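PDB 6SYY: periplasmic cell division protein (SufI) from Aquifex aeolicus, which probably acts as a copper-dependent oxidoreductase of the multicopper oxidase family, in which substrate oxidation is coupled to reduction of dioxygen. Local coordinates for residues 400-405 / 445-450; 458-463 / 479-484; 465-470 / 485-490. All coordinates share one frame; numbering follows the deposited sequence.

Contact 1: 400-405 / 445-450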
loop_
_atom_site.group_PDB
_atom_site.type_symbol
_atom_site.label_atom_id
_atom_site.label_comp_id
_atom_site.label_asym_id
_atom_site.label_seq_id
_atom_site.Cartn_x
_atom_site.Cartn_y
_atom_site.Cartn_z
ATOM N N LEU A 400 -19.218 -2.301 -9.447
ATOM C CA LEU A 400 -18.402 -3.508 -9.493
ATOM C C LEU A 400 -19.328 -4.699 -9.701
ATOM O O LEU A 400 -20.076 -5.079 -8.795
ATOM C CB LEU A 400 -17.591 -3.672 -8.209
ATOM C CG LEU A 400 -16.922 -2.431 -7.619
ATOM C CD1 LEU A 400 -16.119 -2.800 -6.378
ATOM C CD2 LEU A 400 -16.047 -1.744 -8.651
ATOM N N GLY A 401 -19.288 -5.284 -10.896
ATOM C CA GLY A 401 -20.049 -6.472 -11.200
ATOM C C GLY A 401 -19.132 -7.644 -11.497
ATOM O O GLY A 401 -17.906 -7.552 -11.393
ATOM N N MET A 402 -19.755 -8.758 -11.856
ATOM C CA MET A 402 -19.016 -9.889 -12.388
ATOM C C MET A 402 -19.795 -10.477 -13.550
ATOM O O MET A 402 -21.021 -10.608 -13.489
ATOM C CB MET A 402 -18.726 -10.954 -11.318
ATOM C CG MET A 402 -19.896 -11.366 -10.456
ATOM S SD MET A 402 -19.323 -12.463 -9.141
ATOM C CE MET A 402 -20.823 -12.656 -8.175
ATOM N N ARG A 403 -19.069 -10.806 -14.613
ATOM C CA ARG A 403 -19.625 -11.319 -15.860
ATOM C C ARG A 403 -19.030 -12.707 -16.073
ATOM O O ARG A 403 -17.941 -12.843 -16.635
ATOM C CB ARG A 403 -19.309 -10.358 -17.024
ATOM C CG ARG A 403 -20.051 -10.636 -18.331
ATOM C CD ARG A 403 -19.826 -9.508 -19.342
ATOM N NE ARG A 403 -18.563 -9.623 -20.071
ATOM C CZ ARG A 403 -18.454 -10.029 -21.337
ATOM N NH1 ARG A 403 -19.532 -10.364 -22.037
ATOM N NH2 ARG A 403 -17.258 -10.097 -21.908
ATOM N N ARG A 404 -19.741 -13.735 -15.602
ATOM C CA ARG A 404 -19.344 -15.134 -15.770
ATOM C C ARG A 404 -17.936 -15.371 -15.214
ATOM O O ARG A 404 -16.997 -15.713 -15.937
ATOM C CB ARG A 404 -19.444 -15.555 -17.243
ATOM C CG ARG A 404 -19.690 -17.039 -17.462
ATOM C CD ARG A 404 -19.930 -17.348 -18.932
ATOM N NE ARG A 404 -18.748 -17.093 -19.751
ATOM C CZ ARG A 404 -18.705 -17.241 -21.073
ATOM N NH1 ARG A 404 -19.784 -17.642 -21.734
ATOM N NH2 ARG A 404 -17.584 -16.987 -21.737
ATOM N N MET A 405 -17.810 -15.168 -13.899
ATOM C CA MET A 405 -16.551 -15.343 -13.170
ATOM C C MET A 405 -15.460 -14.394 -13.661
ATOM O O MET A 405 -14.277 -14.742 -13.668
ATOM C CB MET A 405 -16.049 -16.791 -13.238
ATOM C CG MET A 405 -16.952 -17.815 -12.572
ATOM S SD MET A 405 -16.107 -19.396 -12.363
ATOM C CE MET A 405 -15.387 -19.632 -13.989
ATOM N N ASN A 445 -20.682 -2.241 -5.045
ATOM C CA ASN A 445 -20.176 -3.609 -5.168
ATOM C C ASN A 445 -21.357 -4.572 -5.202
ATOM O O ASN A 445 -21.936 -4.899 -4.165
ATOM C CB ASN A 445 -19.229 -3.931 -4.019
ATOM C CG ASN A 445 -18.599 -5.307 -4.146
ATOM O OD1 ASN A 445 -18.821 -6.021 -5.128
ATOM N ND2 ASN A 445 -17.792 -5.680 -3.155
ATOM N N ASN A 446 -21.705 -5.045 -6.399
ATOM C CA ASN A 446 -22.751 -6.042 -6.577
ATOM C C ASN A 446 -22.196 -7.459 -6.672
ATOM O O ASN A 446 -22.866 -8.345 -7.215
ATOM C CB ASN A 446 -23.584 -5.722 -7.819
ATOM C CG ASN A 446 -24.407 -4.458 -7.660
ATOM O OD1 ASN A 446 -24.922 -4.168 -6.577
ATOM N ND2 ASN A 446 -24.532 -3.698 -8.742
ATOM N N THR A 447 -20.991 -7.694 -6.160
ATOM C CA THR A 447 -20.377 -9.014 -6.191
ATOM C C THR A 447 -20.317 -9.600 -4.788
ATOM O O THR A 447 -20.597 -8.929 -3.790
ATOM C CB THR A 447 -18.970 -8.956 -6.794
ATOM O OG1 THR A 447 -18.074 -8.356 -5.854
ATOM C CG2 THR A 447 -18.974 -8.138 -8.073
ATOM N N GLY A 448 -19.941 -10.872 -4.726
ATOM C CA GLY A 448 -19.830 -11.572 -3.467
ATOM C C GLY A 448 -18.513 -11.405 -2.753
ATOM O O GLY A 448 -18.325 -11.971 -1.672
ATOM N N MET A 449 -17.589 -10.634 -3.318
ATOM C CA MET A 449 -16.258 -10.477 -2.758
ATOM C C MET A 449 -15.973 -9.005 -2.499
ATOM O O MET A 449 -16.498 -8.123 -3.181
ATOM C CB MET A 449 -15.193 -11.065 -3.695
ATOM C CG MET A 449 -13.803 -11.090 -3.096
ATOM S SD MET A 449 -12.788 -12.409 -3.759
ATOM C CE MET A 449 -11.374 -12.284 -2.673
ATOM N N TYR A 450 -15.145 -8.744 -1.494
ATOM C CA TYR A 450 -14.713 -7.382 -1.251
ATOM C C TYR A 450 -13.687 -6.968 -2.303
ATOM O O TYR A 450 -13.023 -7.800 -2.928
ATOM C CB TYR A 450 -14.129 -7.246 0.157
ATOM C CG TYR A 450 -12.625 -7.378 0.221
ATOM C CD1 TYR A 450 -11.814 -6.251 0.283
ATOM C CD2 TYR A 450 -12.015 -8.627 0.218
ATOM C CE1 TYR A 450 -10.438 -6.365 0.344
ATOM C CE2 TYR A 450 -10.634 -8.749 0.277
ATOM C CZ TYR A 450 -9.851 -7.613 0.337
ATOM O OH TYR A 450 -8.478 -7.719 0.401
#
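L400 and N445 meet as a parallel bridge where strand 437-445 ends beside strand 394-402, an example of a side chain shaping the loop beyond a sheet. The backbone N of N446 donates to L400 O at 2.9 Å, and T447 CG2 lies 3.3 Å from the same oxygen and also packs on G401 C. On their shared sheet face the L400 and N445 side chains cross at a slant, L400 CD1 4.1 Å from N445 CB. Farther out, M402 reaches across T447, and its extended chain sets CE 4.0 Å from G448 N. The loop is organised by the N445 amide, whose CG is anti to the backbone N (chi1 -176°). N445 OD1 has two donors: T447 OG1, in the carbonyl plane on a lone pair at 2.6 Å, and T447 N, which comes from above that plane at 2.9 Å. N445 ND2 points almost straight at M449 O (2.8 Å, 177°) and also bonds to V483 O, so both ends of the amide are held. T447 OG1 is hydrogen-bonded to NE2 of H451, a copper ligand together with C509 and H514. The result is an Asx turn at a strand end, leading into the mononuclear copper site of a cupredoxin domain.

Contact 2: 458-463 / 479-484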
loop_
_atom_site.group_PDB
_atom_site.type_symbol
_atom_site.label_atom_id
_atom_site.label_comp_id
_atom_site.label_asym_id
_atom_site.label_seq_id
_atom_site.Cartn_x
_atom_site.Cartn_y
_atom_site.Cartn_z
ATOM N N PHE A 458 -4.502 10.907 -7.601
ATOM C CA PHE A 458 -4.971 11.764 -6.520
ATOM C C PHE A 458 -5.342 10.925 -5.310
ATOM O O PHE A 458 -5.755 9.768 -5.436
ATOM C CB PHE A 458 -6.190 12.599 -6.935
ATOM C CG PHE A 458 -6.076 13.201 -8.303
ATOM C CD1 PHE A 458 -5.513 14.454 -8.477
ATOM C CD2 PHE A 458 -6.524 12.510 -9.418
ATOM C CE1 PHE A 458 -5.400 15.008 -9.739
ATOM C CE2 PHE A 458 -6.414 13.057 -10.682
ATOM C CZ PHE A 458 -5.853 14.309 -10.842
ATOM N N GLN A 459 -5.199 11.522 -4.135
ATOM C CA GLN A 459 -5.821 10.950 -2.958
ATOM C C GLN A 459 -7.274 11.416 -2.870
ATOM O O GLN A 459 -7.702 12.336 -3.570
ATOM C CB GLN A 459 -5.045 11.327 -1.698
ATOM C CG GLN A 459 -3.677 10.674 -1.594
ATOM C CD GLN A 459 -2.605 11.433 -2.351
ATOM O OE1 GLN A 459 -2.796 12.589 -2.730
ATOM N NE2 GLN A 459 -1.467 10.788 -2.568
ATOM N N PHE A 460 -8.041 10.763 -2.003
ATOM C CA PHE A 460 -9.447 11.089 -1.830
ATOM C C PHE A 460 -9.808 10.999 -0.355
ATOM O O PHE A 460 -9.043 10.487 0.466
ATOM C CB PHE A 460 -10.350 10.161 -2.655
ATOM C CG PHE A 460 -10.144 8.698 -2.369
ATOM C CD1 PHE A 460 -10.772 8.089 -1.297
ATOM C CD2 PHE A 460 -9.325 7.931 -3.182
ATOM C CE1 PHE A 460 -10.584 6.742 -1.033
ATOM C CE2 PHE A 460 -9.140 6.587 -2.929
ATOM C CZ PHE A 460 -9.765 5.991 -1.849
ATOM N N GLN A 461 -10.997 11.495 -0.030
ATOM C CA GLN A 461 -11.544 11.423 1.317
ATOM C C GLN A 461 -12.830 10.612 1.286
ATOM O O GLN A 461 -13.711 10.867 0.458
ATOM C CB GLN A 461 -11.800 12.818 1.879
ATOM C CG GLN A 461 -10.537 13.651 1.989
ATOM C CD GLN A 461 -10.828 15.093 2.313
ATOM O OE1 GLN A 461 -11.986 15.516 2.335
ATOM N NE2 GLN A 461 -9.777 15.862 2.568
ATOM N N VAL A 462 -12.922 9.624 2.175
ATOM C CA VAL A 462 -14.087 8.749 2.220
ATOM C C VAL A 462 -15.241 9.508 2.853
ATOM O O VAL A 462 -15.132 10.012 3.977
ATOM C CB VAL A 462 -13.781 7.461 2.994
ATOM C CG1 VAL A 462 -15.034 6.611 3.111
ATOM C CG2 VAL A 462 -12.668 6.683 2.309
ATOM N N LEU A 463 -16.355 9.594 2.133
ATOM C CA LEU A 463 -17.514 10.306 2.643
ATOM C C LEU A 463 -18.422 9.407 3.472
ATOM O O LEU A 463 -18.850 9.798 4.563
ATOM C CB LEU A 463 -18.307 10.919 1.487
ATOM C CG LEU A 463 -17.569 11.946 0.638
ATOM C CD1 LEU A 463 -18.514 12.536 -0.392
ATOM C CD2 LEU A 463 -16.975 13.030 1.515
ATOM N N ASP A 479 -5.924 6.535 -0.706
ATOM C CA ASP A 479 -5.893 6.155 -2.114
ATOM C C ASP A 479 -6.397 4.739 -2.372
ATOM O O ASP A 479 -6.479 4.337 -3.538
ATOM C CB ASP A 479 -4.484 6.333 -2.721
ATOM C CG ASP A 479 -3.436 5.431 -2.096
ATOM O OD1 ASP A 479 -3.656 4.205 -1.983
ATOM O OD2 ASP A 479 -2.358 5.956 -1.752
ATOM N N THR A 480 -6.755 3.985 -1.330
ATOM C CA THR A 480 -7.330 2.648 -1.470
ATOM C C THR A 480 -8.432 2.484 -0.431
ATOM O O THR A 480 -8.159 2.560 0.771
ATOM C CB THR A 480 -6.261 1.564 -1.282
ATOM O OG1 THR A 480 -5.160 1.800 -2.172
ATOM C CG2 THR A 480 -6.849 0.188 -1.553
ATOM N N VAL A 481 -9.668 2.246 -0.874
ATOM C CA VAL A 481 -10.808 2.129 0.033
ATOM C C VAL A 481 -11.389 0.723 -0.062
ATOM O O VAL A 481 -11.602 0.201 -1.162
ATOM C CB VAL A 481 -11.886 3.196 -0.246
ATOM C CG1 VAL A 481 -12.397 3.110 -1.678
ATOM C CG2 VAL A 481 -13.038 3.068 0.759
ATOM N N ILE A 482 -11.632 0.111 1.098
ATOM C CA ILE A 482 -12.265 -1.201 1.152
ATOM C C ILE A 482 -13.735 -1.059 0.796
ATOM O O ILE A 482 -14.443 -0.207 1.350
ATOM C CB ILE A 482 -12.106 -1.820 2.550
ATOM C CG1 ILE A 482 -10.633 -2.063 2.881
ATOM C CG2 ILE A 482 -12.911 -3.109 2.662
ATOM C CD1 ILE A 482 -10.412 -2.587 4.280
ATOM N N VAL A 483 -14.206 -1.898 -0.120
ATOM C CA VAL A 483 -15.613 -1.934 -0.503
ATOM C C VAL A 483 -16.098 -3.358 -0.271
ATOM O O VAL A 483 -15.799 -4.259 -1.064
ATOM C CB VAL A 483 -15.833 -1.496 -1.954
ATOM C CG1 VAL A 483 -17.323 -1.461 -2.273
ATOM C CG2 VAL A 483 -15.193 -0.133 -2.194
ATOM N N ALA A 484 -16.855 -3.562 0.810
ATOM C CA ALA A 484 -17.284 -4.891 1.219
ATOM C C ALA A 484 -18.363 -5.425 0.277
ATOM O O ALA A 484 -18.972 -4.660 -0.473
ATOM C CB ALA A 484 -17.811 -4.852 2.653
HETATM O O HOH W 1 -1.271 8.423 -1.272
#
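D479 OD2 is held by two partners: a water that donates to it at 2.7 Å, and NH1 of R300 in a salt bridge. The same water accepts from Q459 NE2, also at 2.7 Å, and so carries the polar contact between the segments, which share no direct hydrogen bond. On the other carboxylate oxygen, T480 OG1 donates to D479 OD1 at 2.8 Å, nearly along the C-O axis, and H120 NE2 bonds to this oxygen as well. H120 is a copper ligand, and D479 O accepts from ND1 of another, H454, which makes D479 a second-shell residue of the copper cluster.

Below this polar end the contact turns apolar. The F460 side chain stands between its own backbone N and carbonyl carbon (chi1 56°), which carries the ring over to segment 479-484. F460 CE2 lies 3.4 Å from D479 C, while F460 CZ reaches V481 CB at 3.9 Å with V481 near the plane of the ring, at its edge. The F460 and V481 side chains cross at about a right angle. V481 turns its CG2, the branch anti to its backbone N, to V462 CG2 at 4.0 Å.

Strands 461-465 and 480-483 are the outermost strands of two different sheets, and these side chains pack between them. I491 and V493 of strand 488-495 and I455 of strand 451-455 also line F460, while V489 and Y443 adjoin V481.

Contact 3: 465-470 / 485-490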
loop_
_atom_site.group_PDB
_atom_site.type_symbol
_atom_site.label_atom_id
_atom_site.label_comp_id
_atom_site.label_asym_id
_atom_site.label_seq_id
_atom_site.Cartn_x
_atom_site.Cartn_y
_atom_site.Cartn_z
ATOM N N ARG A 465 -20.102 5.099 4.075
ATOM C CA ARG A 465 -20.240 3.670 3.821
ATOM C C ARG A 465 -21.687 3.290 4.075
ATOM O O ARG A 465 -22.269 3.704 5.082
ATOM C CB ARG A 465 -19.322 2.830 4.720
ATOM C CG ARG A 465 -17.904 3.349 4.885
ATOM C CD ARG A 465 -17.039 2.325 5.613
ATOM N NE ARG A 465 -16.826 1.150 4.779
ATOM C CZ ARG A 465 -15.725 0.923 4.069
ATOM N NH1 ARG A 465 -14.712 1.778 4.108
ATOM N NH2 ARG A 465 -15.629 -0.173 3.330
ATOM N N SER A 466 -22.272 2.511 3.167
ATOM C CA SER A 466 -23.674 2.152 3.331
ATOM C C SER A 466 -23.881 1.118 4.425
ATOM O O SER A 466 -24.999 0.990 4.934
ATOM C CB SER A 466 -24.246 1.620 2.020
ATOM O OG SER A 466 -23.604 0.414 1.650
ATOM N N LEU A 467 -22.837 0.382 4.798
ATOM C CA LEU A 467 -22.985 -0.728 5.728
ATOM C C LEU A 467 -22.708 -0.348 7.176
ATOM O O LEU A 467 -23.095 -1.098 8.079
ATOM C CB LEU A 467 -22.067 -1.886 5.316
ATOM C CG LEU A 467 -22.689 -3.009 4.477
ATOM C CD1 LEU A 467 -23.458 -2.463 3.283
ATOM C CD2 LEU A 467 -21.613 -3.984 4.020
ATOM N N GLY A 468 -22.058 0.786 7.422
ATOM C CA GLY A 468 -21.769 1.216 8.769
ATOM C C GLY A 468 -21.045 2.544 8.807
ATOM O O GLY A 468 -20.864 3.207 7.782
ATOM N N PRO A 469 -20.622 2.965 9.994
ATOM C CA PRO A 469 -19.876 4.220 10.099
ATOM C C PRO A 469 -18.494 4.076 9.492
ATOM O O PRO A 469 -17.987 2.972 9.274
ATOM C CB PRO A 469 -19.794 4.459 11.609
ATOM C CG PRO A 469 -19.843 3.091 12.192
ATOM C CD PRO A 469 -20.769 2.301 11.300
ATOM N N LEU A 470 -17.888 5.223 9.202
ATOM C CA LEU A 470 -16.485 5.235 8.820
ATOM C C LEU A 470 -15.633 4.658 9.944
ATOM O O LEU A 470 -15.935 4.821 11.129
ATOM C CB LEU A 470 -16.036 6.659 8.488
ATOM C CG LEU A 470 -16.013 7.085 7.019
ATOM C CD1 LEU A 470 -17.285 6.677 6.311
ATOM C CD2 LEU A 470 -15.809 8.586 6.915
ATOM N N PRO A 485 -18.613 -6.737 0.293
ATOM C CA PRO A 485 -19.687 -7.291 -0.541
ATOM C C PRO A 485 -21.007 -6.585 -0.284
ATOM O O PRO A 485 -21.387 -6.340 0.862
ATOM C CB PRO A 485 -19.745 -8.760 -0.112
ATOM C CG PRO A 485 -18.376 -9.062 0.341
ATOM C CD PRO A 485 -17.872 -7.802 0.993
ATOM N N MET A 486 -21.696 -6.237 -1.370
ATOM C CA MET A 486 -23.008 -5.592 -1.328
ATOM C C MET A 486 -22.969 -4.235 -0.625
ATOM O O MET A 486 -23.997 -3.755 -0.139
ATOM C CB MET A 486 -24.055 -6.507 -0.674
ATOM C CG MET A 486 -24.152 -7.891 -1.315
ATOM S SD MET A 486 -24.366 -7.831 -3.114
ATOM C CE MET A 486 -24.411 -9.576 -3.526
ATOM N N GLU A 487 -21.803 -3.598 -0.567
ATOM C CA GLU A 487 -21.649 -2.296 0.065
ATOM C C GLU A 487 -21.503 -1.205 -0.986
ATOM O O GLU A 487 -20.966 -1.432 -2.074
ATOM C CB GLU A 487 -20.434 -2.271 1.003
ATOM C CG GLU A 487 -20.165 -0.915 1.646
ATOM C CD GLU A 487 -19.063 -0.959 2.688
ATOM O OE1 GLU A 487 -19.258 -0.394 3.784
ATOM O OE2 GLU A 487 -18.003 -1.556 2.410
ATOM N N THR A 488 -21.999 -0.017 -0.653
ATOM C CA THR A 488 -21.772 1.189 -1.434
ATOM C C THR A 488 -20.922 2.143 -0.606
ATOM O O THR A 488 -21.196 2.353 0.581
ATOM C CB THR A 488 -23.096 1.848 -1.837
ATOM O OG1 THR A 488 -23.818 0.979 -2.721
ATOM C CG2 THR A 488 -22.846 3.180 -2.534
ATOM N N VAL A 489 -19.880 2.693 -1.222
ATOM C CA VAL A 489 -18.980 3.643 -0.581
ATOM C C VAL A 489 -18.904 4.885 -1.457
ATOM O O VAL A 489 -18.817 4.780 -2.686
ATOM C CB VAL A 489 -17.577 3.034 -0.363
ATOM C CG1 VAL A 489 -16.651 4.022 0.334
ATOM C CG2 VAL A 489 -17.680 1.745 0.440
ATOM N N ARG A 490 -18.959 6.059 -0.830
ATOM C CA ARG A 490 -18.850 7.335 -1.528
ATOM C C ARG A 490 -17.564 8.035 -1.107
ATOM O O ARG A 490 -17.321 8.233 0.089
ATOM C CB ARG A 490 -20.065 8.227 -1.245
ATOM C CG ARG A 490 -21.360 7.749 -1.909
ATOM C CD ARG A 490 -22.605 8.479 -1.388
ATOM N NE ARG A 490 -22.646 9.890 -1.766
ATOM C CZ ARG A 490 -22.544 10.904 -0.908
ATOM N NH1 ARG A 490 -22.401 10.672 0.390
ATOM N NH2 ARG A 490 -22.595 12.154 -1.350
#
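R465 and E487 form a salt bridge in which the arginine presents its side: NE meets OE1 at 3.0 Å and NH2 meets OE2 at 2.9 Å, one nitrogen to each oxygen. Guanidinium and carboxylate planes lie 56° apart, and both nitrogens come from above the carboxylate plane. E487 reaches the arginine with an extended chain, its CG anti to the backbone N (chi1 177°), whereas R465 bends at chi3. V489 CG2 lies over one guanidinium face, offset toward its rim, 4.0 Å from R465 NH2.

Beside the charged pair, S466 bonds twice to the backbone of T488: S466 N donates to T488 O at 2.8 Å, and S466 OG accepts from T488 N at 2.8 Å along a nearly straight line (172°). L467 crosses the E487 chain obliquely, L467 CD2 3.7 Å from E487 CB.

A second shell positions the ion pair. A484 N donates to E487 OE2, D474 pairs with R465 NH1, and I482 O lies beside NH2, though so close that the exact length is doubtful.

R465 and V489 form an antiparallel non-hydrogen-bonded pair where strand 461-465 ends beside strand 488-495; V481 and V483 of strand 480-483 pack against V489.

How the contacts relate
Along the chain, contact 1 comes first: it closes a 39-residue excursion from strand 394-402 to the loop after strand 437-445, and it is complete before the others begin. Contacts 2 and 3 close loops of 15 and 14 residues and cross, because 465-470 departs from within the span that 458-463 and 479-484 bracket and finds its partner only after that span has closed. The three are tied together locally: N445 bonds with its backbone to E487 and with its amide to V483, and L463 pairs with R490. Contact 2 thus ties two sheets of the domain together near the copper cluster, while contacts 1 and 3 join strands within one, contact 1 near the mononuclear copper.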